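Local coordinates for hypothetical Membrane Spanning Protein (Bacillus cereus, PDB 2FB5), which probably catalyses the condensation of two ATP molecules into cyclic di-AMP, as a diadenylate cyclase required for efficient spore formation, at residues Y64-Y69 against L181-S186; T82-L87 against A94-E99; E124-P129 against G136-K141. All blocks are in the same frame, centred on the assembly; numbering follows the deposited sequence.

Contact 1 (Y64-Y69 against L181-S186)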
loop_
_atom_site.group_PDB
_atom_site.type_symbol
_atom_site.label_atom_id
_atom_site.label_comp_id
_atom_site.label_asym_id
_atom_site.label_seq_id
_atom_site.Cartn_x
_atom_site.Cartn_y
_atom_site.Cartn_z
ATOM N N TYR A 64 12.858 -4.979 -12.876
ATOM C CA TYR A 64 11.711 -4.978 -11.975
ATOM C C TYR A 64 12.142 -5.109 -10.513
ATOM O O TYR A 64 11.719 -4.320 -9.665
ATOM C CB TYR A 64 10.685 -6.086 -12.316
ATOM C CG TYR A 64 9.688 -6.268 -11.192
ATOM C CD1 TYR A 64 8.708 -5.309 -10.949
ATOM C CD2 TYR A 64 9.761 -7.365 -10.341
ATOM C CE1 TYR A 64 7.814 -5.450 -9.902
ATOM C CE2 TYR A 64 8.870 -7.513 -9.285
ATOM C CZ TYR A 64 7.902 -6.546 -9.080
ATOM O OH TYR A 64 7.024 -6.681 -8.044
ATOM N N TYR A 65 12.956 -6.114 -10.203
ATOM C CA TYR A 65 13.354 -6.307 -8.807
ATOM C C TYR A 65 14.210 -5.173 -8.232
ATOM O O TYR A 65 14.027 -4.801 -7.073
ATOM C CB TYR A 65 13.991 -7.670 -8.579
ATOM C CG TYR A 65 12.959 -8.777 -8.648
ATOM C CD1 TYR A 65 11.980 -8.901 -7.653
ATOM C CD2 TYR A 65 12.931 -9.668 -9.717
ATOM C CE1 TYR A 65 11.022 -9.895 -7.711
ATOM C CE2 TYR A 65 11.951 -10.678 -9.790
ATOM C CZ TYR A 65 11.016 -10.786 -8.777
ATOM O OH TYR A 65 10.054 -11.775 -8.813
ATOM N N ILE A 66 15.122 -4.623 -9.026
ATOM C CA ILE A 66 15.943 -3.495 -8.564
ATOM C C ILE A 66 14.995 -2.351 -8.196
ATOM O O ILE A 66 15.105 -1.774 -7.117
ATOM C CB ILE A 66 17.026 -3.075 -9.604
ATOM C CG1 ILE A 66 18.152 -4.122 -9.723
ATOM C CG2 ILE A 66 17.605 -1.662 -9.317
ATOM C CD1 ILE A 66 18.756 -4.619 -8.394
ATOM N N GLN A 67 14.038 -2.067 -9.082
ATOM C CA GLN A 67 13.025 -1.033 -8.850
ATOM C C GLN A 67 12.161 -1.294 -7.611
ATOM O O GLN A 67 11.984 -0.399 -6.789
ATOM C CB GLN A 67 12.165 -0.840 -10.111
ATOM C CG GLN A 67 10.910 0.063 -9.957
ATOM C CD GLN A 67 11.211 1.519 -9.633
ATOM O OE1 GLN A 67 12.326 2.009 -9.857
ATOM N NE2 GLN A 67 10.195 2.232 -9.128
ATOM N N ALA A 68 11.635 -2.512 -7.479
ATOM C CA ALA A 68 10.744 -2.869 -6.385
ATOM C C ALA A 68 11.464 -2.890 -5.033
ATOM O O ALA A 68 10.918 -2.424 -4.025
ATOM C CB ALA A 68 10.062 -4.231 -6.657
ATOM N N TYR A 69 12.683 -3.424 -5.017
ATOM C CA TYR A 69 13.461 -3.533 -3.774
ATOM C C TYR A 69 14.180 -2.249 -3.349
ATOM O O TYR A 69 14.406 -2.035 -2.157
ATOM C CB TYR A 69 14.492 -4.651 -3.878
ATOM C CG TYR A 69 13.921 -6.047 -3.977
ATOM C CD1 TYR A 69 12.702 -6.381 -3.370
ATOM C CD2 TYR A 69 14.613 -7.045 -4.654
ATOM C CE1 TYR A 69 12.183 -7.680 -3.463
ATOM C CE2 TYR A 69 14.110 -8.332 -4.754
ATOM C CZ TYR A 69 12.901 -8.649 -4.156
ATOM O OH TYR A 69 12.407 -9.941 -4.254
ATOM N N LEU A 181 20.206 -4.673 0.643
ATOM C CA LEU A 181 20.405 -5.363 -0.618
ATOM C C LEU A 181 21.855 -5.130 -1.028
ATOM O O LEU A 181 22.311 -3.993 -1.029
ATOM C CB LEU A 181 19.437 -4.828 -1.688
ATOM C CG LEU A 181 19.481 -5.549 -3.037
ATOM C CD1 LEU A 181 18.098 -5.570 -3.646
ATOM C CD2 LEU A 181 20.499 -4.898 -4.013
ATOM N N ILE A 182 22.584 -6.184 -1.367
ATOM C CA ILE A 182 24.018 -6.027 -1.684
ATOM C C ILE A 182 24.337 -6.502 -3.102
ATOM O O ILE A 182 24.227 -7.684 -3.405
ATOM C CB ILE A 182 24.957 -6.719 -0.636
ATOM C CG1 ILE A 182 24.613 -6.277 0.794
ATOM C CG2 ILE A 182 26.432 -6.384 -0.899
ATOM C CD1 ILE A 182 23.661 -7.239 1.541
ATOM N N LEU A 183 24.748 -5.564 -3.950
ATOM C CA LEU A 183 25.113 -5.852 -5.328
ATOM C C LEU A 183 26.553 -6.326 -5.394
ATOM O O LEU A 183 27.415 -5.812 -4.674
ATOM C CB LEU A 183 24.943 -4.587 -6.194
ATOM C CG LEU A 183 23.472 -4.171 -6.340
ATOM C CD1 LEU A 183 23.321 -2.658 -6.401
ATOM C CD2 LEU A 183 22.840 -4.814 -7.586
ATOM N N VAL A 184 26.812 -7.307 -6.261
ATOM C CA VAL A 184 28.162 -7.829 -6.476
ATOM C C VAL A 184 28.459 -7.875 -7.976
ATOM O O VAL A 184 27.583 -8.224 -8.766
ATOM C CB VAL A 184 28.331 -9.263 -5.892
ATOM C CG1 VAL A 184 29.771 -9.719 -5.980
ATOM C CG2 VAL A 184 27.884 -9.323 -4.443
ATOM N N VAL A 185 29.678 -7.484 -8.356
ATOM C CA VAL A 185 30.235 -7.766 -9.686
ATOM C C VAL A 185 31.425 -8.683 -9.441
ATOM O O VAL A 185 32.295 -8.385 -8.622
ATOM C CB VAL A 185 30.697 -6.493 -10.462
ATOM C CG1 VAL A 185 31.196 -6.855 -11.875
ATOM C CG2 VAL A 185 29.578 -5.470 -10.558
ATOM N N SER A 186 31.430 -9.832 -10.104
ATOM C CA SER A 186 32.561 -10.756 -10.007
ATOM C C SER A 186 33.754 -10.247 -10.815
ATOM O O SER A 186 33.613 -9.898 -11.984
ATOM C CB SER A 186 32.165 -12.149 -10.500
ATOM O OG SER A 186 33.322 -12.956 -10.663
#

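Contact 2 (T82-L87 against A94-E99)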
loop_
_atom_site.group_PDB
_atom_site.type_symbol
_atom_site.label_atom_id
_atom_site.label_comp_id
_atom_site.label_asym_id
_atom_site.label_seq_id
_atom_site.Cartn_x
_atom_site.Cartn_y
_atom_site.Cartn_z
ATOM N N THR A 82 23.982 1.890 -13.965
ATOM C CA THR A 82 25.003 2.293 -14.937
ATOM C C THR A 82 26.416 1.884 -14.498
ATOM O O THR A 82 27.170 1.282 -15.270
ATOM C CB THR A 82 24.949 3.802 -15.193
ATOM O OG1 THR A 82 23.669 4.130 -15.739
ATOM C CG2 THR A 82 26.041 4.232 -16.155
ATOM N N ALA A 83 26.762 2.193 -13.251
ATOM C CA ALA A 83 28.076 1.841 -12.723
ATOM C C ALA A 83 28.294 0.324 -12.790
ATOM O O ALA A 83 29.344 -0.136 -13.242
ATOM C CB ALA A 83 28.246 2.359 -11.296
ATOM N N ILE A 84 27.292 -0.437 -12.352
ATOM C CA ILE A 84 27.345 -1.898 -12.356
ATOM C C ILE A 84 27.557 -2.485 -13.752
ATOM O O ILE A 84 28.341 -3.414 -13.914
ATOM C CB ILE A 84 26.063 -2.507 -11.727
ATOM C CG1 ILE A 84 26.044 -2.295 -10.196
ATOM C CG2 ILE A 84 25.925 -3.981 -12.076
ATOM C CD1 ILE A 84 27.156 -2.953 -9.449
ATOM N N GLN A 85 26.844 -1.944 -14.738
ATOM C CA GLN A 85 26.991 -2.349 -16.137
ATOM C C GLN A 85 28.422 -2.131 -16.605
ATOM O O GLN A 85 29.006 -3.003 -17.248
ATOM C CB GLN A 85 26.026 -1.565 -17.037
ATOM C CG GLN A 85 24.543 -1.941 -16.892
ATOM C CD GLN A 85 23.591 -0.952 -17.593
ATOM O OE1 GLN A 85 23.967 0.174 -17.934
ATOM N NE2 GLN A 85 22.353 -1.375 -17.794
ATOM N N HIS A 86 28.984 -0.967 -16.280
ATOM C CA HIS A 86 30.337 -0.609 -16.689
ATOM C C HIS A 86 31.396 -1.466 -16.025
ATOM O O HIS A 86 32.337 -1.923 -16.680
ATOM C CB HIS A 86 30.595 0.868 -16.398
ATOM C CG HIS A 86 29.875 1.794 -17.325
ATOM N ND1 HIS A 86 29.773 3.149 -17.094
ATOM C CD2 HIS A 86 29.215 1.561 -18.484
ATOM C CE1 HIS A 86 29.094 3.713 -18.078
ATOM N NE2 HIS A 86 28.740 2.770 -18.932
ATOM N N LEU A 87 31.229 -1.691 -14.721
ATOM C CA LEU A 87 32.121 -2.559 -13.968
ATOM C C LEU A 87 32.057 -4.000 -14.470
ATOM O O LEU A 87 33.089 -4.665 -14.595
ATOM C CB LEU A 87 31.797 -2.493 -12.467
ATOM C CG LEU A 87 32.064 -1.115 -11.831
ATOM C CD1 LEU A 87 31.262 -0.915 -10.543
ATOM C CD2 LEU A 87 33.547 -0.920 -11.583
ATOM N N ALA A 94 33.252 -5.655 -7.632
ATOM C CA ALA A 94 32.554 -4.584 -6.941
ATOM C C ALA A 94 31.623 -5.178 -5.917
ATOM O O ALA A 94 31.117 -6.276 -6.113
ATOM C CB ALA A 94 31.762 -3.719 -7.930
ATOM N N LEU A 95 31.383 -4.428 -4.844
ATOM C CA LEU A 95 30.536 -4.865 -3.747
ATOM C C LEU A 95 29.835 -3.624 -3.201
ATOM O O LEU A 95 30.467 -2.807 -2.529
ATOM C CB LEU A 95 31.396 -5.532 -2.660
ATOM C CG LEU A 95 30.734 -6.133 -1.426
ATOM C CD1 LEU A 95 29.810 -7.277 -1.794
ATOM C CD2 LEU A 95 31.815 -6.639 -0.444
ATOM N N ILE A 96 28.549 -3.470 -3.522
ATOM C CA ILE A 96 27.801 -2.257 -3.179
ATOM C C ILE A 96 26.592 -2.557 -2.305
ATOM O O ILE A 96 25.620 -3.170 -2.758
ATOM C CB ILE A 96 27.318 -1.484 -4.444
ATOM C CG1 ILE A 96 28.517 -1.119 -5.340
ATOM C CG2 ILE A 96 26.526 -0.247 -4.015
ATOM C CD1 ILE A 96 28.161 -0.375 -6.663
ATOM N N VAL A 97 26.665 -2.119 -1.052
ATOM C CA VAL A 97 25.582 -2.288 -0.078
ATOM C C VAL A 97 24.590 -1.131 -0.225
ATOM O O VAL A 97 24.982 0.036 -0.141
ATOM C CB VAL A 97 26.133 -2.256 1.365
ATOM C CG1 VAL A 97 24.995 -2.303 2.393
ATOM C CG2 VAL A 97 27.102 -3.422 1.603
ATOM N N VAL A 98 23.314 -1.438 -0.448
ATOM C CA VAL A 98 22.308 -0.394 -0.380
ATOM C C VAL A 98 21.504 -0.564 0.900
ATOM O O VAL A 98 20.787 -1.553 1.057
ATOM C CB VAL A 98 21.379 -0.383 -1.606
ATOM C CG1 VAL A 98 20.434 0.806 -1.525
ATOM C CG2 VAL A 98 22.212 -0.354 -2.885
ATOM N N GLU A 99 21.661 0.391 1.817
ATOM C CA GLU A 99 20.911 0.411 3.060
ATOM C C GLU A 99 19.427 0.524 2.763
ATOM O O GLU A 99 19.006 1.336 1.914
ATOM C CB GLU A 99 21.343 1.583 3.945
ATOM C CG GLU A 99 20.797 1.502 5.365
ATOM C CD GLU A 99 21.403 2.543 6.304
ATOM O OE1 GLU A 99 22.616 2.828 6.197
ATOM O OE2 GLU A 99 20.656 3.077 7.152
#

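Contact 3 (E124-P129 against G136-K141)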
loop_
_atom_site.group_PDB
_atom_site.type_symbol
_atom_site.label_atom_id
_atom_site.label_comp_id
_atom_site.label_asym_id
_atom_site.label_seq_id
_atom_site.Cartn_x
_atom_site.Cartn_y
_atom_site.Cartn_z
ATOM N N GLU A 124 32.534 3.861 -10.068
ATOM C CA GLU A 124 33.458 3.151 -10.951
ATOM C C GLU A 124 34.916 3.410 -10.580
ATOM O O GLU A 124 35.751 2.518 -10.679
ATOM C CB GLU A 124 33.198 3.505 -12.417
ATOM C CG GLU A 124 31.842 3.045 -12.949
ATOM C CD GLU A 124 31.529 3.657 -14.309
ATOM O OE1 GLU A 124 32.473 3.791 -15.109
ATOM O OE2 GLU A 124 30.362 4.001 -14.586
ATOM N N SER A 125 35.205 4.633 -10.142
ATOM C CA SER A 125 36.529 5.016 -9.688
ATOM C C SER A 125 36.919 4.230 -8.421
ATOM O O SER A 125 38.040 3.717 -8.310
ATOM C CB SER A 125 36.547 6.523 -9.426
ATOM O OG SER A 125 37.790 6.943 -8.905
ATOM N N ILE A 126 35.988 4.122 -7.480
ATOM C CA ILE A 126 36.235 3.387 -6.224
ATOM C C ILE A 126 36.671 1.943 -6.481
ATOM O O ILE A 126 37.560 1.427 -5.795
ATOM C CB ILE A 126 34.997 3.425 -5.292
ATOM C CG1 ILE A 126 34.836 4.845 -4.713
ATOM C CG2 ILE A 126 35.124 2.375 -4.140
ATOM C CD1 ILE A 126 33.432 5.165 -4.131
ATOM N N PHE A 127 36.045 1.298 -7.470
ATOM C CA PHE A 127 36.312 -0.114 -7.774
ATOM C C PHE A 127 37.290 -0.355 -8.928
ATOM O O PHE A 127 37.380 -1.478 -9.469
ATOM C CB PHE A 127 34.991 -0.855 -8.017
ATOM C CG PHE A 127 34.149 -0.957 -6.794
ATOM C CD1 PHE A 127 34.564 -1.739 -5.727
ATOM C CD2 PHE A 127 32.974 -0.241 -6.683
ATOM C CE1 PHE A 127 33.799 -1.833 -4.569
ATOM C CE2 PHE A 127 32.199 -0.339 -5.531
ATOM C CZ PHE A 127 32.626 -1.142 -4.472
ATOM N N TYR A 128 38.031 0.684 -9.312
ATOM C CA TYR A 128 39.091 0.489 -10.301
ATOM C C TYR A 128 40.192 -0.392 -9.697
ATOM O O TYR A 128 40.692 -0.095 -8.624
ATOM C CB TYR A 128 39.642 1.823 -10.791
ATOM C CG TYR A 128 40.380 1.669 -12.088
ATOM C CD1 TYR A 128 39.709 1.775 -13.304
ATOM C CD2 TYR A 128 41.744 1.379 -12.103
ATOM C CE1 TYR A 128 40.384 1.617 -14.517
ATOM C CE2 TYR A 128 42.427 1.215 -13.299
ATOM C CZ TYR A 128 41.736 1.336 -14.500
ATOM O OH TYR A 128 42.410 1.172 -15.687
ATOM N N PRO A 129 40.559 -1.497 -10.376
ATOM C CA PRO A 129 41.473 -2.459 -9.744
ATOM C C PRO A 129 42.828 -1.856 -9.388
ATOM O O PRO A 129 43.378 -1.047 -10.145
ATOM C CB PRO A 129 41.635 -3.567 -10.800
ATOM C CG PRO A 129 40.498 -3.392 -11.741
ATOM C CD PRO A 129 40.162 -1.916 -11.732
ATOM N N GLY A 136 36.966 -4.023 -0.631
ATOM C CA GLY A 136 35.940 -3.912 0.406
ATOM C C GLY A 136 34.656 -3.364 -0.190
ATOM O O GLY A 136 34.565 -3.204 -1.400
ATOM N N ALA A 137 33.672 -3.076 0.659
ATOM C CA ALA A 137 32.338 -2.692 0.213
ATOM C C ALA A 137 32.118 -1.191 0.242
ATOM O O ALA A 137 32.595 -0.501 1.142
ATOM C CB ALA A 137 31.284 -3.360 1.081
ATOM N N VAL A 138 31.358 -0.703 -0.731
ATOM C CA VAL A 138 30.786 0.631 -0.655
ATOM C C VAL A 138 29.447 0.543 0.079
ATOM O O VAL A 138 28.687 -0.401 -0.130
ATOM C CB VAL A 138 30.596 1.230 -2.070
ATOM C CG1 VAL A 138 29.489 2.276 -2.094
ATOM C CG2 VAL A 138 31.900 1.826 -2.540
ATOM N N LEU A 139 29.172 1.516 0.941
ATOM C CA LEU A 139 27.862 1.645 1.572
ATOM C C LEU A 139 27.137 2.832 0.959
ATOM O O LEU A 139 27.685 3.931 0.921
ATOM C CB LEU A 139 28.005 1.878 3.074
ATOM C CG LEU A 139 26.744 2.262 3.877
ATOM C CD1 LEU A 139 25.602 1.259 3.647
ATOM C CD2 LEU A 139 27.093 2.346 5.366
ATOM N N VAL A 140 25.901 2.607 0.514
ATOM C CA VAL A 140 25.075 3.664 -0.075
ATOM C C VAL A 140 23.876 3.886 0.858
ATOM O O VAL A 140 23.218 2.925 1.261
ATOM C CB VAL A 140 24.577 3.252 -1.485
ATOM C CG1 VAL A 140 23.415 4.124 -1.953
ATOM C CG2 VAL A 140 25.722 3.267 -2.502
ATOM N N LYS A 141 23.628 5.140 1.225
ATOM C CA LYS A 141 22.412 5.500 1.940
ATOM C C LYS A 141 21.714 6.532 1.076
ATOM O O LYS A 141 22.200 7.646 0.942
ATOM C CB LYS A 141 22.733 6.088 3.308
ATOM C CG LYS A 141 21.545 6.698 4.046
ATOM C CD LYS A 141 20.615 5.626 4.596
ATOM C CE LYS A 141 19.581 6.223 5.536
ATOM N NZ LYS A 141 18.839 5.127 6.225
#

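Contact 1 (Y64-Y69 against L181-S186)
Y69 and L181 make the closest approach between segments 64-69 and 181-186: the leucine's CD1 methyl lies 3.7 Å from Y69 CB and 3.9 Å from Y69 CD2. The methyl thus nestles in the elbow where the tyrosine ring joins its backbone, meeting the ring obliquely, and the leucine side chain runs roughly perpendicular to that of the tyrosine. One helical turn back, I66 reaches forward with the end of its longer branch, and its CD1 comes to 4.2 Å from L183 CD2, a looser touch between methyl groups. Both meetings are apolar, and together they bury 139 Å² counted over the two segments. L181 extends its CG anti to the backbone N (chi1 -176°), which carries the CD1 methyl out from the strand to the helix. I66 and Y69, three apart on the helix, meet L183 and L181, two apart on the strand, in reverse order, and helix 47-70 lies on the face of the mixed sheet away from helix 166-175. The helix belongs to the N-terminal CdaS region, whereas the strand is part of the sheet of the DisA-type nucleotide-binding domain. F194, on the neighbouring strand 192-196, touches I66, L181 and L183 alike and so fills out the same apolar layer, while L196 packs on Y69. I182 and V184 turn to the other face, where they meet helix 166-175. On the helix side, Y69 O accepts a hydrogen bond from R100 NE, and Y64 and Q67 lean on helix 4-35, with Q67 NE2 bonded to E7 OE1.

Contact 2 (T82-L87 against A94-E99)
I84 and I96 both hold CG1 beside the backbone N and anti to the carbonyl carbon, yet their ends run differently: I84 folds its terminal methyl back (chi2 -62°), while I96 stretches out fully (chi2 178°). The result is a meeting of CD1 with CD1 at 3.9 Å, the two side chains running antiparallel alongside one another. The bend in I84 matters because its CB leaves the helix alongside the strand, and the end of the branch comes nearer. L87, one turn further along helix 77-90, has its CB pointing toward the strand and sets its CD1 3.9 Å from A94 CB. L87 and A94 also have the nearest CA atoms of the two segments, 7.3 Å apart, which the small side chain of A94 probably allows. All four residues are buried, and the contact between them is wholly apolar. Around this core, V185 of the adjoining strand packs on both I84 and A94, while L123 of helix 120-126 touches A83 and I96. On the reverse of the strand, L95 and V97 pack against helix 166-175. Helix 77-90 leads through a short turn into strand 94-98 and folds back over it, forming an alpha-beta unit within the DisA-type nucleotide-binding domain, whose central sheet carries helices on both faces.

Contact 3 (E124-P129 against G136-K141)
V138 CG2 is gripped from two directions, by I126 CG2 at 3.6 Å and by the F127 ring, met obliquely, with CZ also 3.6 Å away. I126 adds its CD1 at 4.0 Å and crosses the valine at about a right angle. With CG1 of V138 anti to the backbone N (chi1 155°), CG2 lies beside that N and meets both partners. I126 CG2 does double duty, since it also sits 4.1 Å above the centre of the F127 ring and so rests on one of its faces. The same ring turns its edge to the backbone: CE1 lies 3.5 Å from G136 O, close to the ring plane. G136, whose phi of 135° is a backbone angle readily adopted by glycine, is the glycine of the Asp-Gly-Ala motif of diadenylate cyclases, a motif that in relatives contributes to the nucleotide site. F127 is the first residue to leave the helical conformation after helix 120-126, and its ring reaches inward to A94, I96 and L87, wedged between that helix end and the sheet. Beyond this tight knot the segments part. S125, Y128 and P129 lie on the exposed flank, away from strand 137-141, where Y128 N bonds to S125 O (3.2 Å) as the chain leaves the helix and the Y128 ring meets H92 edge-to-face. At the far end of the strand K141 is exposed, its NZ in a salt bridge with E99 OE2.

All three contacts reach one mixed sheet, in which strand 94-98 of contact 2 lies between strand 181-185 of contact 1 and strand 137-141 of contact 3. Contacts 1 and 2 have centres about 9 Å apart and are joined by the backbone bond L183 N to I96 O (2.8 Å). Contacts 2 and 3 are closer, about 7 Å between centres: H86 ND1 and E124 OE2 are 2.7 Å apart in a hydrogen bond linking their helices, and V97 O takes V140 N. Contacts 1 and 3 do not touch, their centres about 15 Å and their nearest atoms about 6 Å apart. Of the three, contact 3 alone includes residues of the motif at the probable nucleotide site.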